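Local coordinates for DNA polymerase III beta subunit (Streptococcus pyogenes, PDB 2AVT), which probably forms, as a dimer, the ring-shaped sliding clamp that encircles DNA and tethers the replicative polymerase to its template, at residues Val265-Thr268 against Gln269-Arg272; Arg272-Met275 against Glu276-Phe279. All blocks are in the same frame, centred on the assembly; numbering follows the deposited sequence.

Contact 1. Residues Val265-Thr268 against Gln269-Arg272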
ATOM      1  N   VAL A 265     -23.606 -19.197  21.172  1.00 43.26           N
ATOM      2  CA  VAL A 265     -23.261 -17.785  21.241  1.00 44.76           C
ATOM      3  C   VAL A 265     -21.764 -17.686  21.486  1.00 44.94           C
ATOM      4  O   VAL A 265     -21.252 -18.250  22.454  1.00 44.71           O
ATOM      5  CB  VAL A 265     -24.014 -17.066  22.389  1.00 44.94           C
ATOM      6  CG1 VAL A 265     -23.642 -15.593  22.411  1.00 43.67           C
ATOM      7  CG2 VAL A 265     -25.521 -17.223  22.207  1.00 43.14           C
ATOM      8  N   PHE A 266     -21.064 -16.983  20.600  1.00 45.01           N
ATOM      9  CA  PHE A 266     -19.618 -16.821  20.731  1.00 43.60           C
ATOM     10  C   PHE A 266     -19.238 -15.359  20.837  1.00 43.44           C
ATOM     11  O   PHE A 266     -20.013 -14.466  20.504  1.00 45.19           O
ATOM     12  CB  PHE A 266     -18.863 -17.341  19.500  1.00 43.33           C
ATOM     13  CG  PHE A 266     -19.187 -18.748  19.096  1.00 40.78           C
ATOM     14  CD1 PHE A 266     -20.292 -19.026  18.313  1.00 40.90           C
ATOM     15  CD2 PHE A 266     -18.320 -19.780  19.407  1.00 39.70           C
ATOM     16  CE1 PHE A 266     -20.520 -20.303  17.842  1.00 40.30           C
ATOM     17  CE2 PHE A 266     -18.543 -21.054  18.941  1.00 38.39           C
ATOM     18  CZ  PHE A 266     -19.642 -21.314  18.155  1.00 39.58           C
ATOM     19  N   ASN A 267     -18.016 -15.126  21.290  1.00 44.36           N
ATOM     20  CA  ASN A 267     -17.481 -13.780  21.356  1.00 44.45           C
ATOM     21  C   ASN A 267     -17.151 -13.539  19.876  1.00 44.97           C
ATOM     22  O   ASN A 267     -16.379 -14.294  19.277  1.00 45.31           O
ATOM     23  CB  ASN A 267     -16.207 -13.766  22.194  1.00 43.79           C
ATOM     24  CG  ASN A 267     -15.500 -12.435  22.151  1.00 45.18           C
ATOM     25  OD1 ASN A 267     -15.425 -11.729  23.153  1.00 44.41           O
ATOM     26  ND2 ASN A 267     -14.979 -12.081  20.982  1.00 44.57           N
ATOM     27  N   THR A 268     -17.752 -12.515  19.283  1.00 44.00           N
ATOM     28  CA  THR A 268     -17.543 -12.217  17.869  1.00 43.48           C
ATOM     29  C   THR A 268     -16.084 -12.241  17.404  1.00 44.19           C
ATOM     30  O   THR A 268     -15.747 -12.923  16.431  1.00 42.06           O
ATOM     31  CB  THR A 268     -18.150 -10.850  17.511  1.00 41.85           C
ATOM     32  OG1 THR A 268     -19.548 -10.863  17.810  1.00 41.28           O
ATOM     33  CG2 THR A 268     -17.961 -10.549  16.037  1.00 38.88           C
ATOM     34  N   GLN A 269     -15.224 -11.514  18.111  1.00 45.04           N
ATOM     35  CA  GLN A 269     -13.813 -11.418  17.754  1.00 46.55           C
ATOM     36  C   GLN A 269     -12.988 -12.697  17.893  1.00 46.94           C
ATOM     37  O   GLN A 269     -12.235 -13.045  16.984  1.00 46.76           O
ATOM     38  CB  GLN A 269     -13.146 -10.304  18.561  1.00 48.78           C
ATOM     39  CG  GLN A 269     -11.718  -9.995  18.116  1.00 51.30           C
ATOM     40  CD  GLN A 269     -11.102  -8.830  18.868  1.00 52.23           C
ATOM     41  OE1 GLN A 269     -10.776  -8.935  20.051  1.00 53.86           O
ATOM     42  NE2 GLN A 269     -10.947  -7.703  18.182  1.00 54.17           N
ATOM     43  N   SER A 270     -13.114 -13.392  19.020  1.00 46.82           N
ATOM     44  CA  SER A 270     -12.346 -14.614  19.228  1.00 46.74           C
ATOM     45  C   SER A 270     -12.691 -15.672  18.187  1.00 46.79           C
ATOM     46  O   SER A 270     -11.816 -16.413  17.740  1.00 47.56           O
ATOM     47  CB  SER A 270     -12.574 -15.173  20.640  1.00 48.25           C
ATOM     48  OG  SER A 270     -13.881 -15.693  20.797  1.00 50.61           O
ATOM     49  N   LEU A 271     -13.960 -15.740  17.795  1.00 45.67           N
ATOM     50  CA  LEU A 271     -14.386 -16.716  16.794  1.00 44.67           C
ATOM     51  C   LEU A 271     -13.813 -16.361  15.424  1.00 44.23           C
ATOM     52  O   LEU A 271     -13.469 -17.246  14.626  1.00 41.89           O
ATOM     53  CB  LEU A 271     -15.913 -16.774  16.706  1.00 43.42           C
ATOM     54  CG  LEU A 271     -16.429 -17.779  15.670  1.00 44.43           C
ATOM     55  CD1 LEU A 271     -15.842 -19.157  15.973  1.00 43.61           C
ATOM     56  CD2 LEU A 271     -17.954 -17.829  15.688  1.00 45.03           C
ATOM     57  N   ARG A 272     -13.720 -15.063  15.149  1.00 43.96           N
ATOM     58  CA  ARG A 272     -13.176 -14.600  13.879  1.00 44.22           C
ATOM     59  C   ARG A 272     -11.702 -14.982  13.813  1.00 43.51           C
ATOM     60  O   ARG A 272     -11.231 -15.471  12.787  1.00 43.44           O
ATOM     61  CB  ARG A 272     -13.336 -13.081  13.742  1.00 45.42           C
ATOM     62  CG  ARG A 272     -12.833 -12.512  12.410  1.00 45.69           C
ATOM     63  CD  ARG A 272     -13.313 -11.079  12.185  1.00 46.46           C
ATOM     64  NE  ARG A 272     -12.874 -10.174  13.244  1.00 49.30           N
ATOM     65  CZ  ARG A 272     -11.611  -9.809  13.442  1.00 51.54           C
ATOM     66  NH1 ARG A 272     -10.647 -10.266  12.649  1.00 52.41           N
ATOM     67  NH2 ARG A 272     -11.309  -8.984  14.438  1.00 53.46           N
TER
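The carbonyl oxygen Asn267 O is gripped by two donors from the first turn of the helix, and through it strand 262-267 hands over directly to helix 268-282. Asn267 holds the N-cap position of this strand-to-helix junction in the C-terminal domain of the clamp, and no loop residue lies between the two. The amide Leu271 N reaches Asn267 O at 3.2 Å, with an N-H...O angle of 163° and the donor almost in line with the C=O bond. The hydroxyl Ser270 OG donates to the same Asn267 O, also at 3.2 Å, but approaches from the flank, tilted from the carbonyl plane. Its chi1 of 70° sets OG between the serine's own backbone N and carbonyl carbon, which turns the hydroxyl back toward the cap residue; there it also lies 3.3 Å from Asn267 CB. One residue on, Arg272 N bonds to Thr268 O at 3.2 Å and carries the helical pattern forward.

The side of the junction that faces the protein interior is apolar. Leu271, with CG opposite its backbone N (chi1 180°), leans its CD2 methyl over one face of the Phe266 ring, 4.0 Å from the centroid and displaced toward the rim beside CG and CD1, a CH-pi contact. Leu315 and Leu338 also touch Leu271, while Phe266 rests on Ile317 and Ile348, so the pair belongs to the packing between sheet and helices. Thr268 is buried as well, and its hydroxyl has a partner beyond the turn, the carbonyl of Ser343. Within the junction, Thr268 turns its methyl rather than its hydroxyl to the following peptide, CG2 standing 3.6 Å from Gln269 N.

Contact 2. Residues Arg272-Met275 against Glu276-Phe279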
ATOM      1  N   ARG A 272     -13.720 -15.063  15.149  1.00 43.96           N
ATOM      2  CA  ARG A 272     -13.176 -14.600  13.879  1.00 44.22           C
ATOM      3  C   ARG A 272     -11.702 -14.982  13.813  1.00 43.51           C
ATOM      4  O   ARG A 272     -11.231 -15.471  12.787  1.00 43.44           O
ATOM      5  CB  ARG A 272     -13.336 -13.081  13.742  1.00 45.42           C
ATOM      6  CG  ARG A 272     -12.833 -12.512  12.410  1.00 45.69           C
ATOM      7  CD  ARG A 272     -13.313 -11.079  12.185  1.00 46.46           C
ATOM      8  NE  ARG A 272     -12.874 -10.174  13.244  1.00 49.30           N
ATOM      9  CZ  ARG A 272     -11.611  -9.809  13.442  1.00 51.54           C
ATOM     10  NH1 ARG A 272     -10.647 -10.266  12.649  1.00 52.41           N
ATOM     11  NH2 ARG A 272     -11.309  -8.984  14.438  1.00 53.46           N
ATOM     12  N   HIS A 273     -10.984 -14.772  14.914  1.00 43.13           N
ATOM     13  CA  HIS A 273      -9.565 -15.102  14.973  1.00 44.09           C
ATOM     14  C   HIS A 273      -9.342 -16.596  14.761  1.00 44.75           C
ATOM     15  O   HIS A 273      -8.399 -17.003  14.078  1.00 43.97           O
ATOM     16  CB  HIS A 273      -8.958 -14.687  16.322  1.00 45.18           C
ATOM     17  CG  HIS A 273      -8.844 -13.204  16.509  1.00 45.53           C
ATOM     18  ND1 HIS A 273      -8.796 -12.321  15.452  1.00 46.13           N
ATOM     19  CD2 HIS A 273      -8.732 -12.455  17.631  1.00 46.20           C
ATOM     20  CE1 HIS A 273      -8.661 -11.089  15.915  1.00 46.15           C
ATOM     21  NE2 HIS A 273      -8.621 -11.142  17.234  1.00 46.13           N
ATOM     22  N   ALA A 274     -10.214 -17.411  15.348  1.00 44.76           N
ATOM     23  CA  ALA A 274     -10.112 -18.859  15.217  1.00 45.02           C
ATOM     24  C   ALA A 274     -10.295 -19.258  13.761  1.00 44.56           C
ATOM     25  O   ALA A 274      -9.519 -20.045  13.220  1.00 45.82           O
ATOM     26  CB  ALA A 274     -11.168 -19.538  16.078  1.00 44.97           C
ATOM     27  N   MET A 275     -11.323 -18.703  13.131  1.00 43.24           N
ATOM     28  CA  MET A 275     -11.622 -18.999  11.740  1.00 43.06           C
ATOM     29  C   MET A 275     -10.538 -18.497  10.788  1.00 44.05           C
ATOM     30  O   MET A 275     -10.344 -19.065   9.711  1.00 43.36           O
ATOM     31  CB  MET A 275     -12.966 -18.387  11.351  1.00 43.58           C
ATOM     32  CG  MET A 275     -14.143 -18.967  12.109  1.00 44.61           C
ATOM     33  SD  MET A 275     -14.256 -20.752  11.909  1.00 46.06           S
ATOM     34  CE  MET A 275     -13.475 -21.306  13.419  1.00 40.78           C
ATOM     35  N   GLU A 276      -9.842 -17.431  11.170  1.00 43.61           N
ATOM     36  CA  GLU A 276      -8.781 -16.906  10.317  1.00 44.73           C
ATOM     37  C   GLU A 276      -7.642 -17.929  10.247  1.00 45.12           C
ATOM     38  O   GLU A 276      -7.026 -18.106   9.197  1.00 47.17           O
ATOM     39  CB  GLU A 276      -8.292 -15.547  10.845  1.00 43.16           C
ATOM     40  CG  GLU A 276      -9.357 -14.451  10.723  1.00 43.04           C
ATOM     41  CD  GLU A 276      -8.949 -13.122  11.340  1.00 41.96           C
ATOM     42  OE1 GLU A 276      -8.243 -13.129  12.367  1.00 41.74           O
ATOM     43  OE2 GLU A 276      -9.358 -12.068  10.808  1.00 41.65           O
ATOM     44  N   ARG A 277      -7.380 -18.616  11.357  1.00 44.90           N
ATOM     45  CA  ARG A 277      -6.339 -19.635  11.387  1.00 45.38           C
ATOM     46  C   ARG A 277      -6.789 -20.825  10.553  1.00 47.15           C
ATOM     47  O   ARG A 277      -5.988 -21.457   9.862  1.00 47.17           O
ATOM     48  CB  ARG A 277      -6.085 -20.123  12.807  1.00 43.39           C
ATOM     49  CG  ARG A 277      -5.592 -19.081  13.762  1.00 42.03           C
ATOM     50  CD  ARG A 277      -5.292 -19.726  15.097  1.00 44.69           C
ATOM     51  NE  ARG A 277      -5.185 -18.726  16.148  1.00 49.81           N
ATOM     52  CZ  ARG A 277      -6.223 -18.100  16.688  1.00 49.31           C
ATOM     53  NH1 ARG A 277      -7.452 -18.382  16.286  1.00 51.94           N
ATOM     54  NH2 ARG A 277      -6.028 -17.169  17.607  1.00 51.93           N
ATOM     55  N   ALA A 278      -8.077 -21.134  10.637  1.00 47.31           N
ATOM     56  CA  ALA A 278      -8.639 -22.247   9.891  1.00 48.70           C
ATOM     57  C   ALA A 278      -8.467 -21.992   8.403  1.00 49.37           C
ATOM     58  O   ALA A 278      -8.220 -22.916   7.629  1.00 49.93           O
ATOM     59  CB  ALA A 278     -10.117 -22.411  10.228  1.00 48.20           C
ATOM     60  N   PHE A 279      -8.594 -20.728   8.009  1.00 50.41           N
ATOM     61  CA  PHE A 279      -8.457 -20.347   6.611  1.00 49.78           C
ATOM     62  C   PHE A 279      -7.024 -20.522   6.114  1.00 49.83           C
ATOM     63  O   PHE A 279      -6.804 -20.928   4.975  1.00 50.50           O
ATOM     64  CB  PHE A 279      -8.895 -18.894   6.409  1.00 49.65           C
ATOM     65  CG  PHE A 279      -8.822 -18.434   4.982  1.00 49.50           C
ATOM     66  CD1 PHE A 279      -9.558 -19.074   3.998  1.00 50.83           C
ATOM     67  CD2 PHE A 279      -8.012 -17.371   4.623  1.00 50.49           C
ATOM     68  CE1 PHE A 279      -9.487 -18.661   2.678  1.00 52.56           C
ATOM     69  CE2 PHE A 279      -7.935 -16.950   3.309  1.00 50.95           C
ATOM     70  CZ  PHE A 279      -8.674 -17.596   2.332  1.00 52.32           C
TER
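The Glu276 carboxylate is shared between two side chains of the preceding turn, one oxygen for each. Arg272 NH1 meets Glu276 OE2 at 2.9 Å in a salt bridge whose hydrogen bond is weak, bent to 123° at the hydrogen. The oxygen lies at the edge of the guanidinium, in its plane, yet the two flat groups stand 75° apart; the bend of the arginine at its third torsion brings NH1 round to it. His273 ND1 donates to Glu276 OE1 at 3.2 Å along a straighter path, 161° at the hydrogen. Here the acceptor lies near the imidazole plane, whereas the nitrogen approaches from above the carboxylate plane. Histidine and glutamate run side by side in the same direction, and the two bonds together should restrict rotation of the carboxylate.

This polar side is partly exposed and relatively loose, in contrast to the buried side carrying Ala274, Met275 and Ala278. There Met275, bent along its chain, packs on Leu334 and Ile335 of helix 331-339 and on Ala301, while the small side chain of Ala278 rests on Val303. The backbone on this side is held by Ala278 N to Ala274 O, 3.2 Å, in the plane of that carbonyl, and Phe279 N to Met275 O follows at 3.0 Å. Arg277 extends from CG to NE along the helix toward its N-terminal end, laying the guanidinium edge beside Ala274 CA; it also packs on Pro90 of the second subunit. Apolar residues on one side and an i to i+4 Arg-Glu salt bridge joined by an i to i+3 His-Glu bond on the other are the marks of an amphipathic helix, here lying against a sheet of the clamp's C-terminal domain.

Contact 1 and contact 2 follow each other along the chain, their centres about 10 Å apart, and Arg272 belongs to both. Residues 265-272 lead from strand 262-267 into helix 268-282, and residues 272-279 continue along that same helix, all within the C-terminal domain. The strand is part of the large antiparallel sheet that also includes strands from the central domain, while the helix packs beside helix 331-339. Contact 1 therefore roots the helix in this sheet, and contact 2 carries it past strand 298-305 of another sheet to a place where the second subunit comes near, consistent with the interface that would close a dimeric clamp ring.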